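Local coordinates for ThiJ/PfpI family protein (Francisella tularensis subsp. novicida, PDB 4P5P), which probably acts as a glyoxalase III-type enzyme of the DJ-1/PfpI family, Hsp31-like branch, and is a possible cysteine protease linked to virulence, at residues T9-M14 with T104-P109; S46-E51 with S84-N89. All coordinates share one frame; numbering follows the deposited sequence.

In the fold
Both contacts lie where loops leave the C-terminal ends of parallel strands in a flavodoxin-like sheet. Contact 1 ties the loop after strand 2-8 to the short helix 104-107, reached from strand 95-98; contact 2 ties the loop after strand 40-46 to the end of edge strand 83-84, and along the chain it is nested inside the loop that contact 1 closes. Each is partly buried. Contact 1 combines a carboxylate grip with aromatic stacking, whereas contact 2 relies on backbone carbonyls and one serine hydroxyl, and on the solvent side Met48, in one conformer, reaches the Arg86 guanidinium. They meet at Ser10, whose OG lies 2.8 Å from Met48 N, probably a hydrogen bond.

Contact 1 (T9-M14 with T104-P109); sequences TSHDVM and TMWDFP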
loop_
_atom_site.group_PDB
_atom_site.type_symbol
_atom_site.label_atom_id
_atom_site.label_comp_id
_atom_site.label_asym_id
_atom_site.label_seq_id
_atom_site.Cartn_x
_atom_site.Cartn_y
_atom_site.Cartn_z
ATOM N N THR A 9 6.190 1.946 -3.401
ATOM C CA THR A 9 7.592 1.968 -3.040
ATOM C C THR A 9 8.479 2.422 -4.206
ATOM O O THR A 9 8.080 2.332 -5.368
ATOM C CB THR A 9 8.044 0.559 -2.571
ATOM O OG1 THR A 9 9.368 0.614 -2.042
ATOM C CG2 THR A 9 8.006 -0.427 -3.722
ATOM N N SER A 10 9.685 2.891 -3.855
ATOM C CA SER A 10 10.760 3.182 -4.808
ATOM C C SER A 10 11.992 2.306 -4.550
ATOM O O SER A 10 13.016 2.426 -5.240
ATOM C CB SER A 10 11.148 4.664 -4.726
ATOM O OG SER A 10 10.119 5.479 -5.266
ATOM N N HIS A 11 11.897 1.444 -3.536
ATOM C CA HIS A 11 13.034 0.644 -3.086
ATOM C C HIS A 11 13.162 -0.677 -3.831
ATOM O O HIS A 11 12.241 -1.492 -3.805
ATOM C CB HIS A 11 12.923 0.364 -1.599
ATOM C CG HIS A 11 14.187 -0.162 -1.001
ATOM N ND1 HIS A 11 15.191 0.661 -0.538
ATOM C CD2 HIS A 11 14.621 -1.430 -0.811
ATOM C CE1 HIS A 11 16.181 -0.082 -0.078
ATOM N NE2 HIS A 11 15.867 -1.354 -0.244
ATOM N N ASP A 12 14.304 -0.899 -4.482
ATOM C CA ASP A 12 14.412 -2.002 -5.438
ATOM C C ASP A 12 15.350 -3.140 -5.056
ATOM O O ASP A 12 15.531 -4.053 -5.852
ATOM C CB ASP A 12 14.837 -1.473 -6.823
ATOM C CG ASP A 12 16.245 -0.879 -6.842
ATOM O OD1 ASP A 12 16.811 -0.586 -5.781
ATOM O OD2 ASP A 12 16.782 -0.657 -7.947
ATOM N N VAL A 13 15.918 -3.129 -3.853
ATOM C CA VAL A 13 16.818 -4.208 -3.437
ATOM C C VAL A 13 16.366 -4.816 -2.120
ATOM O O VAL A 13 15.998 -4.111 -1.182
ATOM C CB VAL A 13 18.275 -3.727 -3.285
ATOM C CG1 VAL A 13 19.177 -4.854 -2.765
ATOM C CG2 VAL A 13 18.797 -3.209 -4.605
ATOM N N MET A 14 16.402 -6.137 -2.067
ATOM C CA MET A 14 15.968 -6.872 -0.898
ATOM C C MET A 14 17.066 -6.839 0.164
ATOM O O MET A 14 17.882 -7.746 0.266
ATOM C CB MET A 14 15.609 -8.305 -1.299
ATOM C CG MET A 14 14.764 -9.037 -0.279
ATOM S SD MET A 14 13.017 -8.582 -0.318
ATOM C CE MET A 14 12.385 -9.621 -1.638
ATOM N N THR A 104 8.537 -1.796 0.124
ATOM C CA THR A 104 7.898 -0.904 1.091
ATOM C C THR A 104 8.507 -0.984 2.488
ATOM O O THR A 104 8.450 -0.013 3.247
ATOM C CB THR A 104 6.394 -1.211 1.234
ATOM O OG1 THR A 104 6.223 -2.561 1.680
ATOM C CG2 THR A 104 5.650 -1.036 -0.077
ATOM N N MET A 105 9.067 -2.137 2.842
ATOM C CA MET A 105 9.601 -2.326 4.185
ATOM C C MET A 105 10.792 -1.416 4.449
ATOM O O MET A 105 11.097 -1.122 5.605
ATOM C CB MET A 105 9.992 -3.788 4.400
ATOM C CG MET A 105 8.798 -4.717 4.376
ATOM S SD MET A 105 7.693 -4.539 5.798
ATOM C CE MET A 105 8.568 -5.464 7.051
ATOM N N TRP A 106 11.436 -0.944 3.377
ATOM C CA TRP A 106 12.644 -0.126 3.502
ATOM C C TRP A 106 12.411 1.363 3.264
ATOM O O TRP A 106 13.265 2.164 3.631
ATOM C CB TRP A 106 13.726 -0.623 2.540
ATOM C CG TRP A 106 14.380 -1.889 2.996
ATOM C CD1 TRP A 106 15.432 -1.995 3.854
ATOM C CD2 TRP A 106 14.028 -3.232 2.627
ATOM N NE1 TRP A 106 15.761 -3.317 4.048
ATOM C CE2 TRP A 106 14.919 -4.098 3.306
ATOM C CE3 TRP A 106 13.053 -3.790 1.792
ATOM C CZ2 TRP A 106 14.862 -5.489 3.173
ATOM C CZ3 TRP A 106 13.002 -5.179 1.661
ATOM C CH2 TRP A 106 13.901 -6.008 2.347
ATOM N N ASP A 107 11.295 1.753 2.650
ATOM C CA ASP A 107 11.074 3.192 2.442
ATOM C C ASP A 107 9.696 3.729 2.826
ATOM O O ASP A 107 9.479 4.935 2.745
ATOM C CB ASP A 107 11.402 3.607 0.988
ATOM C CG ASP A 107 10.479 3.016 -0.067
ATOM O OD1 ASP A 107 9.625 2.166 0.232
ATOM O OD2 ASP A 107 10.638 3.421 -1.243
ATOM N N PHE A 108 8.792 2.891 3.328
ATOM C CA PHE A 108 7.522 3.418 3.840
ATOM C C PHE A 108 7.533 3.835 5.321
ATOM O O PHE A 108 6.970 4.875 5.652
ATOM C CB PHE A 108 6.392 2.395 3.656
ATOM C CG PHE A 108 5.719 2.410 2.295
ATOM C CD1 PHE A 108 6.262 3.076 1.208
ATOM C CD2 PHE A 108 4.520 1.724 2.121
ATOM C CE1 PHE A 108 5.603 3.085 -0.013
ATOM C CE2 PHE A 108 3.879 1.718 0.922
ATOM C CZ PHE A 108 4.401 2.400 -0.154
ATOM N N PRO A 109 8.118 3.011 6.220
ATOM C CA PRO A 109 7.861 3.240 7.655
ATOM C C PRO A 109 8.236 4.620 8.184
ATOM O O PRO A 109 7.564 5.155 9.063
ATOM C CB PRO A 109 8.737 2.190 8.352
ATOM C CG PRO A 109 8.990 1.153 7.364
ATOM C CD PRO A 109 8.930 1.802 6.000
#
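Asp107 reaches across to 9-14 with both carboxylate oxygens. Its OD1 accepts from Thr9 OG1 at 2.8 Å, on the syn side but 29° out of the carboxylate plane, while OD2 takes the backbone N-H of Ser10 on its syn lone pair, also at 2.8 Å and nearly straight. Two bonds to different oxygens of one carboxylate limit its rotation. Beside this grip the His11 ring lies against Trp106: Trp106 CB sits over the centre of the imidazole face, 3.4 Å from its centroid, and the five-membered ring of the indole forms an offset stack with it, planes at 15°. At the far end of the indole, Met14 SD comes to the edge, 3.8 Å from Trp106 CH2, a Met-aromatic contact.

Thr9 is set for its role by its own loop. With OG1 anti to the backbone N (chi1 -172°), the hydroxyl donates to Asp107 and accepts from His11 N at 3.1 Å, closing an ST turn that places the histidine beside Trp106. On the other segment, Phe108 N bonds to Thr104 O, and Thr104 OG1 is held by Gly101 O. The contact thus joins the loop between strand 2-8 and helix 26-35 to the short helix 104-107 ahead of helix 112-123, with Pro173 against Trp106 and Val171 against Met14.

Contact 2 (S46-E51 with S84-N89); sequences SIMGGE and SLRDVN
Ser84 faces the turn at Ile47-Gly49 with its whole side chain. CB packs 3.7 Å from Met48 C and equally near Gly49 N. From there OG, anti to its backbone N (chi1 171°), turns to Ile47 O and donates a 2.8 Å hydrogen bond, approaching from above the carbonyl plane, 42° out of it. Ser84 OG itself accepts from Arg86 N at 3.1 Å, closing an ST turn at the start of the 3-10 segment 85-87, and lies over the centre of the Arg86 guanidinium face.

Ser46 and Ser84 form a parallel beta bridge, the last link between strand 40-46 and the edge strand 83-84 of the flavodoxin-like sheet; on one side it is closed by Leu85 N donating to Ser46 O at 2.8 Å, on the other by the backbone of Ser46 with Thr83. After the bridge 46-51 turns back over Ser84: Gly49, at positive phi (78°), brings its CA to 3.8 Å from Ser84 CA. Ile47 CD1 meets Leu85 CD2 at 4.2 Å, and both side chains touch Asn111; Leu85 also packs on helix 112-123 and strand 2-8. On the solvent-exposed side, in one of two conformers, Met48 SD lies in the plane of the Arg86 guanidinium, at its edge, 3.6 Å from Arg86 NH2.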
loop_
_atom_site.group_PDB
_atom_site.type_symbol
_atom_site.label_atom_id
_atom_site.label_comp_id
_atom_site.label_asym_id
_atom_site.label_seq_id
_atom_site.Cartn_x
_atom_site.Cartn_y
_atom_site.Cartn_z
ATOM N N SER A 46 5.151 7.518 -6.519
ATOM C CA SER A 46 6.068 6.687 -5.765
ATOM C C SER A 46 6.773 7.534 -4.728
ATOM O O SER A 46 6.668 8.752 -4.732
ATOM C CB SER A 46 7.091 6.028 -6.683
ATOM O OG SER A 46 7.976 6.983 -7.252
ATOM N N ILE A 47 7.488 6.889 -3.834
ATOM C CA ILE A 47 8.213 7.619 -2.804
ATOM C C ILE A 47 9.215 8.597 -3.415
ATOM O O ILE A 47 9.243 9.770 -3.044
ATOM C CB ILE A 47 8.936 6.650 -1.867
ATOM C CG1 ILE A 47 7.923 5.824 -1.067
ATOM C CG2 ILE A 47 9.852 7.408 -0.906
ATOM C CD1 ILE A 47 6.964 6.636 -0.178
ATOM N N MET A 48 10.029 8.136 -4.352
ATOM C CA MET A 48 11.148 8.947 -4.832
ATOM C C MET A 48 10.849 9.602 -6.175
ATOM O O MET A 48 11.556 10.513 -6.598
ATOM C CB MET A 48 12.416 8.100 -4.952
ATOM C CG MET A 48 13.030 7.674 -3.621
ATOM S SD MET A 48 13.618 9.026 -2.579
ATOM C CE MET A 48 14.637 9.942 -3.726
ATOM N N GLY A 49 9.797 9.156 -6.841
ATOM C CA GLY A 49 9.574 9.569 -8.217
ATOM C C GLY A 49 10.494 8.770 -9.130
ATOM O O GLY A 49 11.341 7.986 -8.669
ATOM N N GLY A 50 10.336 8.953 -10.434
ATOM C CA GLY A 50 11.150 8.228 -11.389
ATOM C C GLY A 50 10.653 6.805 -11.577
ATOM O O GLY A 50 9.453 6.526 -11.459
ATOM N N GLU A 51 11.570 5.884 -11.832
ATOM C CA GLU A 51 11.154 4.546 -12.228
ATOM C C GLU A 51 10.650 3.777 -11.024
ATOM O O GLU A 51 11.332 3.705 -9.999
ATOM C CB GLU A 51 12.300 3.794 -12.885
ATOM C CG GLU A 51 11.912 2.425 -13.383
ATOM C CD GLU A 51 12.981 1.787 -14.240
ATOM O OE1 GLU A 51 13.053 0.546 -14.243
ATOM O OE2 GLU A 51 13.740 2.520 -14.904
ATOM N N SER A 84 6.866 12.033 -7.524
ATOM C CA SER A 84 7.148 11.711 -6.134
ATOM C C SER A 84 5.997 12.147 -5.223
ATOM O O SER A 84 5.348 13.173 -5.454
ATOM C CB SER A 84 8.440 12.387 -5.671
ATOM O OG SER A 84 8.599 12.249 -4.263
ATOM N N LEU A 85 5.769 11.368 -4.174
ATOM C CA LEU A 85 4.829 11.728 -3.121
ATOM C C LEU A 85 5.078 13.139 -2.580
ATOM O O LEU A 85 4.143 13.857 -2.246
ATOM C CB LEU A 85 4.921 10.703 -1.991
ATOM C CG LEU A 85 3.968 10.875 -0.809
ATOM C CD1 LEU A 85 2.527 10.677 -1.235
ATOM C CD2 LEU A 85 4.353 9.917 0.310
ATOM N N ARG A 86 6.335 13.547 -2.504
ATOM C CA ARG A 86 6.641 14.862 -1.935
ATOM C C ARG A 86 6.071 16.000 -2.769
ATOM O O ARG A 86 5.973 17.123 -2.278
ATOM C CB ARG A 86 8.147 15.056 -1.782
ATOM C CG ARG A 86 8.877 15.369 -3.066
ATOM C CD ARG A 86 10.402 15.482 -2.858
ATOM N NE ARG A 86 10.989 14.197 -2.524
ATOM C CZ ARG A 86 11.494 13.325 -3.400
ATOM N NH1 ARG A 86 11.537 13.579 -4.708
ATOM N NH2 ARG A 86 11.973 12.182 -2.955
ATOM N N ASP A 87 5.703 15.728 -4.019
ATOM C CA ASP A 87 5.293 16.805 -4.915
ATOM C C ASP A 87 3.803 16.944 -5.129
ATOM O O ASP A 87 3.372 17.833 -5.863
ATOM C CB ASP A 87 5.987 16.639 -6.257
ATOM C CG ASP A 87 7.478 16.956 -6.175
ATOM O OD1 ASP A 87 7.877 17.854 -5.394
ATOM O OD2 ASP A 87 8.257 16.320 -6.897
ATOM N N VAL A 88 3.000 16.130 -4.464
ATOM C CA VAL A 88 1.559 16.252 -4.630
ATOM C C VAL A 88 0.958 17.019 -3.470
ATOM O O VAL A 88 1.494 17.027 -2.363
ATOM C CB VAL A 88 0.872 14.884 -4.760
ATOM C CG1 VAL A 88 1.386 14.174 -5.994
ATOM C CG2 VAL A 88 1.097 14.053 -3.528
ATOM N N ASN A 89 -0.149 17.688 -3.752
ATOM C CA ASN A 89 -0.918 18.342 -2.711
ATOM C C ASN A 89 -2.046 17.440 -2.263
ATOM O O ASN A 89 -3.030 17.244 -2.977
ATOM C CB ASN A 89 -1.475 19.676 -3.183
ATOM C CG ASN A 89 -1.974 20.523 -2.033
ATOM O OD1 ASN A 89 -2.558 20.007 -1.083
ATOM N ND2 ASN A 89 -1.716 21.827 -2.098
#